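PDB 2IKK: uncharacterized HTH-type transcriptional regulator YurK from Bacillus subtilis, which probably binds DNA to regulate transcription as a GntR-type regulator, represented here by its C-terminal UTRA domain, the probable effector-binding part. Local coordinates for residues Gly94-Met97 with His98-Leu101; Asp130-Ile133 with Gly134-Leu137. One frame throughout, in Å; residues are numbered along the deposited sequence.

Both contacts are local, each formed where the chain enters a regular element, and they lie on opposite sides of the domain's centre with nearest atoms about 20 Å apart. Contact 1 opens helix 97-105; it is partly buried, with Met97 and Leu101 inside and a bound sulfate over the helix start. Contact 2 is a surface turn that brings the chain from helix 123-129 into strand 136-146 of the six-stranded antiparallel sheet. Their chemistry differs accordingly: in residues 94-101 backbone and histidine N-H groups gather round an anion, whereas in residues 130-137 an aspartate carboxylate and a water tie a type II turn together.

Contact 1 of 2, residues Gly94-Met97 with His98-Leu101; sequences GVSM and HDIL. With SO4 (sulfate ion), chain C.
Ile100 N donates to Ser96 O (3.1 Å) and Leu101 N to Met97 O (2.9 Å), and these two bonds form the first turn of helix 97-105 as the chain leaves its extended path through Val95 and Ser96. Ser96 is the N-cap. Its OG, swung anti to its own backbone N (chi1 164°), faces the helix start and accepts an almost straight bond from Asp99 N at 3.1 Å. The carboxylate of Asp99 lies back against the CB and OG of the serine.

A sulfate ion, probably from the crystallisation liquor, occupies the same helix start. Met97 N donates to its O1 at 2.7 Å. Two donors of one residue share O4: His98 N at 2.9 Å and His98 ND1 at 2.7 Å. A chi1 of -82° sets the imidazole beside its own backbone N, where ND1 can share the oxygen with it, and O4 meets the ring at its edge and in its plane. Tyr153 packs against the ring at about 90°, while Arg63 NH1 supplies a further bond to the ion.

On the apolar side Val95 and Ile100 cross at about a right angle, CG1 to CG1 at 3.5 Å. The bent selenomethionine side chain of Met97 brings SE to 4.4 Å from Ile100 CG1 and packs on Ile87, Ile91 and Leu61. Leu101, on the next turn, touches Phe84.

An anion held by the first N-H groups of a capped helix, where the helix dipole would add to the attraction, together with an arginine and a histidine, makes a classic anion-binding site. It is consistent with the effector pocket of UTRA domains, which in relatives such as NagR receives the phosphate of a sugar phosphate.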
loop_
_atom_site.group_PDB
_atom_site.type_symbol
_atom_site.label_atom_id
_atom_site.label_comp_id
_atom_site.label_asym_id
_atom_site.label_seq_id
_atom_site.Cartn_x
_atom_site.Cartn_y
_atom_site.Cartn_z
ATOM N N GLY A 94 -12.371 -24.066 -2.141
ATOM C CA GLY A 94 -11.054 -24.737 -2.005
ATOM C C GLY A 94 -10.255 -24.779 -3.311
ATOM O O GLY A 94 -9.066 -25.158 -3.319
ATOM N N VAL A 95 -10.859 -24.339 -4.406
ATOM C CA VAL A 95 -10.199 -24.501 -5.690
ATOM C C VAL A 95 -9.190 -23.357 -5.840
ATOM O O VAL A 95 -9.494 -22.208 -5.529
ATOM C CB VAL A 95 -11.242 -24.571 -6.849
ATOM C CG1 VAL A 95 -10.592 -24.469 -8.262
ATOM C CG2 VAL A 95 -12.141 -25.839 -6.748
ATOM N N SER A 96 -7.996 -23.698 -6.304
ATOM C CA SER A 96 -7.022 -22.721 -6.638
ATOM C C SER A 96 -7.267 -22.307 -8.101
ATOM O O SER A 96 -7.095 -23.116 -9.030
ATOM C CB SER A 96 -5.624 -23.315 -6.472
ATOM O OG SER A 96 -4.706 -22.481 -7.156
HETATM N N MSE A 97 -7.675 -21.047 -8.304
HETATM C CA MSE A 97 -7.907 -20.595 -9.657
HETATM C C MSE A 97 -6.589 -20.549 -10.448
HETATM O O MSE A 97 -6.545 -20.766 -11.648
HETATM C CB MSE A 97 -8.658 -19.266 -9.685
HETATM C CG MSE A 97 -10.087 -19.381 -9.056
HETATM SE SE MSE A 97 -11.213 -20.709 -9.892
HETATM C CE MSE A 97 -11.621 -19.797 -11.631
ATOM N N HIS A 98 -5.488 -20.342 -9.760
ATOM C CA HIS A 98 -4.204 -20.381 -10.466
ATOM C C HIS A 98 -3.906 -21.773 -10.971
ATOM O O HIS A 98 -3.489 -21.954 -12.126
ATOM C CB HIS A 98 -3.101 -19.835 -9.605
ATOM C CG HIS A 98 -3.047 -18.347 -9.636
ATOM N ND1 HIS A 98 -3.963 -17.565 -8.962
ATOM C CD2 HIS A 98 -2.243 -17.491 -10.301
ATOM C CE1 HIS A 98 -3.715 -16.290 -9.200
ATOM N NE2 HIS A 98 -2.691 -16.215 -10.032
ATOM N N ASP A 99 -4.245 -22.772 -10.157
ATOM C CA ASP A 99 -4.196 -24.176 -10.612
ATOM C C ASP A 99 -5.066 -24.505 -11.832
ATOM O O ASP A 99 -4.615 -25.214 -12.739
ATOM C CB ASP A 99 -4.587 -25.083 -9.441
ATOM C CG ASP A 99 -3.426 -25.398 -8.548
ATOM O OD1 ASP A 99 -2.308 -24.846 -8.783
ATOM O OD2 ASP A 99 -3.636 -26.212 -7.614
ATOM N N ILE A 100 -6.288 -23.947 -11.875
ATOM C CA ILE A 100 -7.230 -24.146 -12.986
ATOM C C ILE A 100 -6.626 -23.499 -14.220
ATOM O O ILE A 100 -6.527 -24.119 -15.258
ATOM C CB ILE A 100 -8.635 -23.514 -12.659
ATOM C CG1 ILE A 100 -9.315 -24.346 -11.564
ATOM C CG2 ILE A 100 -9.540 -23.393 -13.881
ATOM C CD1 ILE A 100 -9.260 -25.924 -11.765
ATOM N N LEU A 101 -6.157 -22.277 -14.104
ATOM C CA LEU A 101 -5.584 -21.611 -15.265
ATOM C C LEU A 101 -4.412 -22.406 -15.828
ATOM O O LEU A 101 -4.319 -22.614 -17.032
ATOM C CB LEU A 101 -5.086 -20.197 -14.895
ATOM C CG LEU A 101 -6.227 -19.163 -14.667
ATOM C CD1 LEU A 101 -5.628 -17.907 -13.938
ATOM C CD2 LEU A 101 -6.900 -18.760 -15.908
HETATM S S SO4 C . -6.293 -18.749 -6.008
HETATM O O1 SO4 C . -7.654 -19.223 -6.252
HETATM O O2 SO4 C . -5.677 -19.492 -4.903
HETATM O O3 SO4 C . -6.321 -17.340 -5.720
HETATM O O4 SO4 C . -5.410 -19.008 -7.176
#

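Contact 2 of 2, residues Asp130-Ile133 with Gly134-Leu137; sequences DCDI and GDAL
Asp132 and Asp135 are joined by two hydrogen bonds running in opposite directions: Asp132 N donates to Asp135 OD2 (3.1 Å), and Asp135 N donates to Asp132 O (3.2 Å). The second closes a type II beta turn, with Ile133 and Gly134 at its corners. Asp132 N approaches OD2 from above the carboxylate plane, about 67° out of it. The carboxylate reaches Asp132 because CG lies beside the backbone N of Asp135 (chi1 -77°), folding the group back over the mouth of the turn. OD2 has a second partner in His160 NE2.

The other oxygen holds a water, which donates to Asp135 OD1 at 2.8 Å and to Ile133 O at 2.9 Å and so bridges the carboxylate to the central peptide of the turn, between Ile133 and Gly134. Gly134 takes the third position with positive phi, as is usual for glycine in a type II turn.

Packing is lighter. Cys131 CB touches Asp135 OD2 at 3.3 Å, and Cys131 SG lies 4.4 Å from Leu137 CD2, while the cysteine side chain also touches Ala121 and Arg163. Leu137 turns inward against Glu125 and Leu129, fastening the strand to helix 123-129, which ends in a Schellman motif at Asp130. Ile133, at the exposed corner, leans on Ser126.

The two carboxylates come close, Asp132 OD2 to Asp135 OD1 at 4.4 Å, which would disfavour having both charged if nothing offset it. Around Asp135, however, a backbone N-H, a water and His160 are all bonded to the carboxylate. They probably steady a charged form, with the side chain fixing the turn from within at the entry to strand 136-146.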
loop_
_atom_site.group_PDB
_atom_site.type_symbol
_atom_site.label_atom_id
_atom_site.label_comp_id
_atom_site.label_asym_id
_atom_site.label_seq_id
_atom_site.Cartn_x
_atom_site.Cartn_y
_atom_site.Cartn_z
ATOM N N ASP A 130 -18.643 -7.785 7.358
ATOM C CA ASP A 130 -19.161 -7.657 8.705
ATOM C C ASP A 130 -18.689 -6.313 9.262
ATOM O O ASP A 130 -18.011 -6.288 10.302
ATOM C CB ASP A 130 -18.686 -8.807 9.583
ATOM C CG ASP A 130 -19.303 -8.756 10.978
ATOM O OD1 ASP A 130 -20.325 -8.035 11.194
ATOM O OD2 ASP A 130 -18.740 -9.420 11.852
ATOM N N CYS A 131 -19.075 -5.218 8.606
ATOM C CA CYS A 131 -18.685 -3.908 9.131
ATOM C C CYS A 131 -19.868 -3.034 8.857
ATOM O O CYS A 131 -20.894 -3.532 8.408
ATOM C CB CYS A 131 -17.376 -3.417 8.460
ATOM S SG CYS A 131 -17.593 -3.193 6.636
ATOM N N ASP A 132 -19.769 -1.749 9.153
ATOM C CA ASP A 132 -20.836 -0.816 8.920
ATOM C C ASP A 132 -20.812 -0.233 7.501
ATOM O O ASP A 132 -19.747 -0.096 6.913
ATOM C CB ASP A 132 -20.641 0.302 9.936
ATOM C CG ASP A 132 -21.060 -0.099 11.293
ATOM O OD1 ASP A 132 -21.859 -1.070 11.415
ATOM O OD2 ASP A 132 -20.584 0.574 12.239
ATOM N N ILE A 133 -21.967 0.114 6.945
ATOM C CA ILE A 133 -22.017 0.905 5.740
ATOM C C ILE A 133 -21.249 2.194 5.953
ATOM O O ILE A 133 -21.343 2.852 7.021
ATOM C CB ILE A 133 -23.496 1.195 5.321
ATOM C CG1 ILE A 133 -24.071 -0.045 4.633
ATOM C CG2 ILE A 133 -23.585 2.433 4.316
ATOM C CD1 ILE A 133 -24.977 -0.939 5.532
ATOM N N GLY A 134 -20.397 2.536 4.985
ATOM C CA GLY A 134 -19.624 3.746 5.095
ATOM C C GLY A 134 -18.215 3.531 5.634
ATOM O O GLY A 134 -17.398 4.455 5.547
ATOM N N ASP A 135 -17.915 2.368 6.201
ATOM C CA ASP A 135 -16.552 2.176 6.783
ATOM C C ASP A 135 -15.518 2.236 5.682
ATOM O O ASP A 135 -15.748 1.734 4.587
ATOM C CB ASP A 135 -16.424 0.841 7.448
ATOM C CG ASP A 135 -17.093 0.780 8.802
ATOM O OD1 ASP A 135 -17.651 1.790 9.243
ATOM O OD2 ASP A 135 -17.058 -0.294 9.432
ATOM N N ALA A 136 -14.345 2.744 6.033
ATOM C CA ALA A 136 -13.206 2.864 5.122
ATOM C C ALA A 136 -12.692 1.468 4.876
ATOM O O ALA A 136 -12.468 0.711 5.826
ATOM C CB ALA A 136 -12.048 3.715 5.804
ATOM N N LEU A 137 -12.410 1.162 3.614
ATOM C CA LEU A 137 -11.821 -0.103 3.228
ATOM C C LEU A 137 -10.615 0.210 2.342
ATOM O O LEU A 137 -10.636 1.106 1.519
ATOM C CB LEU A 137 -12.828 -0.936 2.358
ATOM C CG LEU A 137 -14.260 -1.167 2.936
ATOM C CD1 LEU A 137 -15.178 -1.818 1.945
ATOM C CD2 LEU A 137 -14.154 -2.039 4.196
HETATM O O HOH W 1 -19.388 3.944 8.800
#